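Side-chain contacts in oxysterol-binding protein homolog 3 (PDB 4IC4), which carries lipids such as sterols and phosphatidylinositol 4-phosphate in a hydrophobic pocket and moves them between membranes without vesicles: residues A[96-101]-A[185-190]; A[77-82]-A[158-163]. One frame throughout, in Å; residues are numbered along the deposited sequence.

Contact 1: A[96-101]-A[185-190]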
loop_
_atom_site.group_PDB
_atom_site.type_symbol
_atom_site.label_atom_id
_atom_site.label_comp_id
_atom_site.label_asym_id
_atom_site.label_seq_id
_atom_site.Cartn_x
_atom_site.Cartn_y
_atom_site.Cartn_z
ATOM N N THR A 96 -20.225 6.775 -1.186
ATOM C CA THR A 96 -20.488 5.423 -0.707
ATOM C C THR A 96 -19.412 4.493 -1.260
ATOM O O THR A 96 -18.873 3.652 -0.543
ATOM C CB THR A 96 -21.871 4.897 -1.161
ATOM O OG1 THR A 96 -21.964 4.959 -2.588
ATOM C CG2 THR A 96 -22.984 5.722 -0.547
ATOM N N PHE A 97 -19.091 4.660 -2.539
ATOM C CA PHE A 97 -18.090 3.818 -3.175
ATOM C C PHE A 97 -16.671 4.247 -2.821
ATOM O O PHE A 97 -15.763 3.413 -2.743
ATOM C CB PHE A 97 -18.316 3.801 -4.688
ATOM C CG PHE A 97 -19.644 3.219 -5.073
ATOM C CD1 PHE A 97 -20.777 4.022 -5.139
ATOM C CD2 PHE A 97 -19.782 1.850 -5.268
ATOM C CE1 PHE A 97 -22.033 3.465 -5.385
ATOM C CE2 PHE A 97 -21.033 1.284 -5.513
ATOM C CZ PHE A 97 -22.157 2.094 -5.570
ATOM N N VAL A 98 -16.473 5.543 -2.603
ATOM C CA VAL A 98 -15.151 6.019 -2.213
ATOM C C VAL A 98 -14.867 5.455 -0.820
ATOM O O VAL A 98 -13.741 5.067 -0.514
ATOM C CB VAL A 98 -15.088 7.564 -2.180
ATOM C CG1 VAL A 98 -13.749 8.024 -1.619
ATOM C CG2 VAL A 98 -15.274 8.117 -3.583
ATOM N N SER A 99 -15.898 5.388 0.020
ATOM C CA SER A 99 -15.734 4.846 1.363
ATOM C C SER A 99 -15.359 3.366 1.283
ATOM O O SER A 99 -14.483 2.895 2.009
ATOM C CB SER A 99 -17.024 5.010 2.167
ATOM O OG SER A 99 -17.310 6.382 2.380
ATOM N N ALA A 100 -16.026 2.631 0.399
ATOM C CA ALA A 100 -15.730 1.212 0.226
ATOM C C ALA A 100 -14.271 1.076 -0.202
ATOM O O ALA A 100 -13.539 0.212 0.290
ATOM C CB ALA A 100 -16.650 0.607 -0.838
ATOM N N PHE A 101 -13.851 1.931 -1.127
ATOM C CA PHE A 101 -12.475 1.902 -1.605
ATOM C C PHE A 101 -11.499 2.167 -0.463
ATOM O O PHE A 101 -10.500 1.468 -0.318
ATOM C CB PHE A 101 -12.266 2.951 -2.701
ATOM C CG PHE A 101 -10.843 3.047 -3.180
ATOM C CD1 PHE A 101 -10.321 2.087 -4.044
ATOM C CD2 PHE A 101 -10.017 4.073 -2.739
ATOM C CE1 PHE A 101 -8.989 2.151 -4.460
ATOM C CE2 PHE A 101 -8.681 4.146 -3.150
ATOM C CZ PHE A 101 -8.169 3.180 -4.014
ATOM N N LEU A 185 -4.799 10.818 1.644
ATOM C CA LEU A 185 -4.995 10.324 0.289
ATOM C C LEU A 185 -5.926 11.345 -0.347
ATOM O O LEU A 185 -7.012 11.610 0.174
ATOM C CB LEU A 185 -5.651 8.942 0.284
ATOM C CG LEU A 185 -4.816 7.784 0.826
ATOM C CD1 LEU A 185 -4.834 7.826 2.347
ATOM C CD2 LEU A 185 -5.385 6.459 0.332
ATOM N N ARG A 186 -5.494 11.916 -1.464
ATOM C CA ARG A 186 -6.277 12.928 -2.156
ATOM C C ARG A 186 -6.789 12.414 -3.488
ATOM O O ARG A 186 -6.029 12.282 -4.452
ATOM C CB ARG A 186 -5.430 14.183 -2.378
ATOM C CG ARG A 186 -4.865 14.783 -1.095
ATOM C CD ARG A 186 -4.001 16.003 -1.381
ATOM N NE ARG A 186 -3.357 16.516 -0.174
ATOM C CZ ARG A 186 -4.005 17.072 0.844
ATOM N NH1 ARG A 186 -5.325 17.195 0.807
ATOM N NH2 ARG A 186 -3.333 17.503 1.902
ATOM N N LEU A 187 -8.087 12.139 -3.530
ATOM C CA LEU A 187 -8.740 11.638 -4.726
ATOM C C LEU A 187 -9.453 12.772 -5.451
ATOM O O LEU A 187 -10.106 13.605 -4.825
ATOM C CB LEU A 187 -9.758 10.563 -4.342
ATOM C CG LEU A 187 -10.755 10.105 -5.406
ATOM C CD1 LEU A 187 -10.027 9.353 -6.507
ATOM C CD2 LEU A 187 -11.815 9.225 -4.753
ATOM N N LYS A 188 -9.309 12.803 -6.768
ATOM C CA LYS A 188 -9.968 13.812 -7.590
ATOM C C LYS A 188 -10.720 13.158 -8.739
ATOM O O LYS A 188 -10.163 12.342 -9.473
ATOM C CB LYS A 188 -8.951 14.794 -8.180
ATOM C CG LYS A 188 -9.555 15.715 -9.238
ATOM C CD LYS A 188 -8.510 16.591 -9.906
ATOM C CE LYS A 188 -9.135 17.431 -11.009
ATOM N NZ LYS A 188 -8.116 18.248 -11.719
ATOM N N PHE A 189 -11.993 13.505 -8.879
ATOM C CA PHE A 189 -12.808 13.007 -9.983
ATOM C C PHE A 189 -12.436 13.890 -11.173
ATOM O O PHE A 189 -12.583 15.108 -11.107
ATOM C CB PHE A 189 -14.298 13.195 -9.683
ATOM C CG PHE A 189 -14.917 12.086 -8.884
ATOM C CD1 PHE A 189 -14.130 11.130 -8.247
ATOM C CD2 PHE A 189 -16.304 12.000 -8.761
ATOM C CE1 PHE A 189 -14.718 10.108 -7.498
ATOM C CE2 PHE A 189 -16.897 10.987 -8.019
ATOM C CZ PHE A 189 -16.106 10.039 -7.386
ATOM N N LYS A 190 -11.940 13.289 -12.248
ATOM C CA LYS A 190 -11.569 14.066 -13.422
ATOM C C LYS A 190 -12.801 14.346 -14.272
ATOM O O LYS A 190 -12.734 15.042 -15.286
ATOM C CB LYS A 190 -10.492 13.329 -14.223
ATOM C CG LYS A 190 -9.147 13.310 -13.504
ATOM C CD LYS A 190 -8.164 12.322 -14.109
ATOM C CE LYS A 190 -7.737 12.718 -15.507
ATOM N NZ LYS A 190 -6.764 11.737 -16.055
#
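Val98, on helix 94-104, meets Leu187, on strand 177-189, in a purely apolar contact in which both branches of one side chain converge on a single methyl of the strand. Starting at Val98 CB, the bond from the helix backbone already aims at the strand, and the residue then forks. CG1 lies anti to the backbone N (chi1 174°) and comes 3.9 Å from Leu187 CD2. CG2 approaches the same methyl, with Val98 CG2 3.8 Å from Leu187 CD2. The valine and the leucine thus meet tip to tip. CG2 has a second neighbour in the ring of Phe189: it lies 4.3 Å from Phe189 CZ, approaching the ring obliquely.

With CG of Leu187 anti to its own backbone N (chi1 168°), the leucine side chain extends toward the helix, and CD2 is the branch that reaches the valine. Phe189, two residues further along the strand, does not aim its first bond straight at the helix, yet its ring extends far enough for CZ to join the valine. Between the two, Lys188 points from the opposite face of the strand, and Arg186 does likewise, pairing with Glu197. The buried group has further apolar cover. Leu85 of helix 83-88 touches both Leu187 and Phe101, while Trp198 on the adjoining strand 195-199 packs against Val98, Phe101 and Leu185. Phe196 meets the Phe189 ring with the planes at about 50°. This alternation, apolar residues facing a helix and charged ones facing outward, is typical of an amphipathic strand in a beta barrel, here that of the OSBP-related domain, whose inner surface is packed by helices that precede the barrel strands in sequence.

Contact 2: A[77-82]-A[158-163]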
loop_
_atom_site.group_PDB
_atom_site.type_symbol
_atom_site.label_atom_id
_atom_site.label_comp_id
_atom_site.label_asym_id
_atom_site.label_seq_id
_atom_site.Cartn_x
_atom_site.Cartn_y
_atom_site.Cartn_z
ATOM N N GLU A 77 -1.126 -1.690 -3.154
ATOM C CA GLU A 77 -2.269 -2.582 -2.983
ATOM C C GLU A 77 -3.495 -1.779 -2.569
ATOM O O GLU A 77 -4.619 -2.289 -2.573
ATOM C CB GLU A 77 -1.951 -3.672 -1.954
ATOM C CG GLU A 77 -0.867 -4.627 -2.439
ATOM C CD GLU A 77 -0.554 -5.737 -1.457
ATOM O OE1 GLU A 77 -1.400 -6.640 -1.267
ATOM O OE2 GLU A 77 0.545 -5.700 -0.871
ATOM N N THR A 78 -3.271 -0.517 -2.215
ATOM C CA THR A 78 -4.362 0.381 -1.863
ATOM C C THR A 78 -5.293 0.464 -3.078
ATOM O O THR A 78 -6.480 0.764 -2.944
ATOM C CB THR A 78 -3.826 1.802 -1.545
ATOM O OG1 THR A 78 -3.120 1.775 -0.298
ATOM C CG2 THR A 78 -4.965 2.815 -1.457
ATOM N N PHE A 79 -4.749 0.173 -4.257
ATOM C CA PHE A 79 -5.508 0.246 -5.503
ATOM C C PHE A 79 -6.008 -1.080 -6.080
ATOM O O PHE A 79 -6.461 -1.135 -7.223
ATOM C CB PHE A 79 -4.677 1.004 -6.545
ATOM C CG PHE A 79 -4.458 2.444 -6.191
ATOM C CD1 PHE A 79 -5.438 3.396 -6.467
ATOM C CD2 PHE A 79 -3.309 2.843 -5.519
ATOM C CE1 PHE A 79 -5.276 4.720 -6.076
ATOM C CE2 PHE A 79 -3.136 4.169 -5.122
ATOM C CZ PHE A 79 -4.124 5.109 -5.402
ATOM N N GLU A 80 -5.948 -2.143 -5.283
ATOM C CA GLU A 80 -6.422 -3.445 -5.739
ATOM C C GLU A 80 -7.867 -3.363 -6.237
ATOM O O GLU A 80 -8.227 -4.016 -7.215
ATOM C CB GLU A 80 -6.342 -4.480 -4.607
ATOM C CG GLU A 80 -6.868 -5.857 -5.009
ATOM C CD GLU A 80 -6.867 -6.869 -3.871
ATOM O OE1 GLU A 80 -6.390 -6.553 -2.758
ATOM O OE2 GLU A 80 -7.350 -7.997 -4.104
ATOM N N TYR A 81 -8.686 -2.562 -5.557
ATOM C CA TYR A 81 -10.095 -2.428 -5.925
ATOM C C TYR A 81 -10.412 -1.065 -6.537
ATOM O O TYR A 81 -11.459 -0.460 -6.268
ATOM C CB TYR A 81 -10.972 -2.687 -4.694
ATOM C CG TYR A 81 -10.752 -4.054 -4.080
ATOM C CD1 TYR A 81 -11.362 -5.195 -4.608
ATOM C CD2 TYR A 81 -9.901 -4.214 -2.985
ATOM C CE1 TYR A 81 -11.125 -6.466 -4.059
ATOM C CE2 TYR A 81 -9.660 -5.476 -2.433
ATOM C CZ TYR A 81 -10.272 -6.594 -2.972
ATOM O OH TYR A 81 -10.024 -7.831 -2.418
ATOM N N ALA A 82 -9.493 -0.600 -7.375
ATOM C CA ALA A 82 -9.631 0.670 -8.074
ATOM C C ALA A 82 -10.954 0.810 -8.836
ATOM O O ALA A 82 -11.454 1.925 -8.998
ATOM C CB ALA A 82 -8.461 0.859 -9.036
ATOM N N LEU A 158 -8.712 7.584 -16.615
ATOM C CA LEU A 158 -9.331 8.602 -17.453
ATOM C C LEU A 158 -10.309 9.465 -16.658
ATOM O O LEU A 158 -10.437 10.668 -16.910
ATOM C CB LEU A 158 -10.086 7.948 -18.616
ATOM C CG LEU A 158 -10.951 8.883 -19.469
ATOM C CD1 LEU A 158 -10.057 9.829 -20.247
ATOM C CD2 LEU A 158 -11.813 8.070 -20.420
ATOM N N ASP A 159 -10.976 8.860 -15.679
ATOM C CA ASP A 159 -11.991 9.578 -14.912
ATOM C C ASP A 159 -11.654 9.999 -13.484
ATOM O O ASP A 159 -12.477 10.619 -12.814
ATOM C CB ASP A 159 -13.282 8.756 -14.908
ATOM C CG ASP A 159 -13.706 8.336 -16.303
ATOM O OD1 ASP A 159 -13.655 9.185 -17.217
ATOM O OD2 ASP A 159 -14.088 7.162 -16.483
ATOM N N TRP A 160 -10.459 9.669 -13.014
ATOM C CA TRP A 160 -10.058 10.040 -11.661
ATOM C C TRP A 160 -8.561 9.901 -11.497
ATOM O O TRP A 160 -7.891 9.244 -12.289
ATOM C CB TRP A 160 -10.754 9.159 -10.606
ATOM C CG TRP A 160 -10.585 7.666 -10.815
ATOM C CD1 TRP A 160 -11.483 6.819 -11.399
ATOM C CD2 TRP A 160 -9.447 6.862 -10.463
ATOM N NE1 TRP A 160 -10.978 5.539 -11.434
ATOM C CE2 TRP A 160 -9.731 5.537 -10.867
ATOM C CE3 TRP A 160 -8.216 7.132 -9.848
ATOM C CZ2 TRP A 160 -8.827 4.482 -10.679
ATOM C CZ3 TRP A 160 -7.314 6.078 -9.662
ATOM C CH2 TRP A 160 -7.628 4.771 -10.077
ATOM N N GLU A 161 -8.033 10.554 -10.474
ATOM C CA GLU A 161 -6.615 10.453 -10.174
ATOM C C GLU A 161 -6.474 10.554 -8.670
ATOM O O GLU A 161 -7.353 11.086 -7.987
ATOM C CB GLU A 161 -5.809 11.548 -10.874
ATOM C CG GLU A 161 -6.188 12.966 -10.506
ATOM C CD GLU A 161 -5.268 13.983 -11.150
ATOM O OE1 GLU A 161 -5.078 13.922 -12.385
ATOM O OE2 GLU A 161 -4.736 14.845 -10.420
ATOM N N CYS A 162 -5.373 10.031 -8.147
ATOM C CA CYS A 162 -5.151 10.050 -6.714
ATOM C C CYS A 162 -3.687 10.316 -6.399
ATOM O O CYS A 162 -2.798 9.759 -7.039
ATOM C CB CYS A 162 -5.575 8.707 -6.116
ATOM S SG CYS A 162 -5.713 8.698 -4.318
ATOM N N SER A 163 -3.449 11.189 -5.424
ATOM C CA SER A 163 -2.101 11.530 -4.988
ATOM C C SER A 163 -1.986 11.145 -3.517
ATOM O O SER A 163 -2.970 11.183 -2.769
ATOM C CB SER A 163 -1.851 13.026 -5.170
ATOM O OG SER A 163 -2.781 13.779 -4.412
#
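Phe79 and Cys162 touch at the ring's edge. Cys162 CB lies near the plane of the phenyl group, 3.9 Å from Phe79 CZ, and the sulfur follows it, with Cys162 SG 4.1 Å from Phe79 CZ. Measured to the ring centroid, SG is 5.3 Å away and 80° off the ring normal, an edge-on sulfur-aromatic contact. The thiol comes alongside in this way because SG is anti to its backbone N (chi1 -167°).

Trp160 supplies the second half of the interface. Atoms of its six-membered ring have two partners, both approached obliquely: Trp160 CZ3 is 4.3 Å from Phe79 CE1, and Trp160 CZ2 is 4.0 Å from Ala82 CB. Its CG sits between the backbone N and the carbonyl carbon (chi1 54°), which carries the indole from the strand over to the loop.

Cys162 and Trp160 are alternate residues of a barrel strand, so both project from one face, while Glu161 and Ser163 point away from the loop. On the other side, a type I beta turn spans Phe79 to Ala82, closed by Ala82 N to Phe79 O at 3.1 Å, and brings both apolar residues to the same strand.

Further out, Thr78 CG2 lies 4.3 Å above one face of the Phe79 ring, offset toward its rim. Phe137 of strand 137-145 packs against Phe79, Ala82 and Trp160 alike. The indole is fixed at its polar end as well: NE1 donates a hydrogen bond to Thr86 OG1 of helix 83-88, and the Trp160 ring stacks with that of His157.

The two contacts, with centres about 8 Å apart, rest on neighbouring antiparallel strands of the barrel, 160-172 and 177-189, which are joined by backbone pairing such as Lys188 N to Glu161 O. On the helical side, loop 77-82 and helix 94-104 are linked through Thr78 and Phe101, with helix 83-88 between them in sequence. The segments alternate along the chain: 77-82, 96-101, 158-163, then 185-190. Thus a layer of helices and loops that comes earlier in the sequence packs against two successive strands that come later. Both contacts lie away from the phosphoinositide-binding residues and tie this layer to the barrel of the lipid-carrying domain.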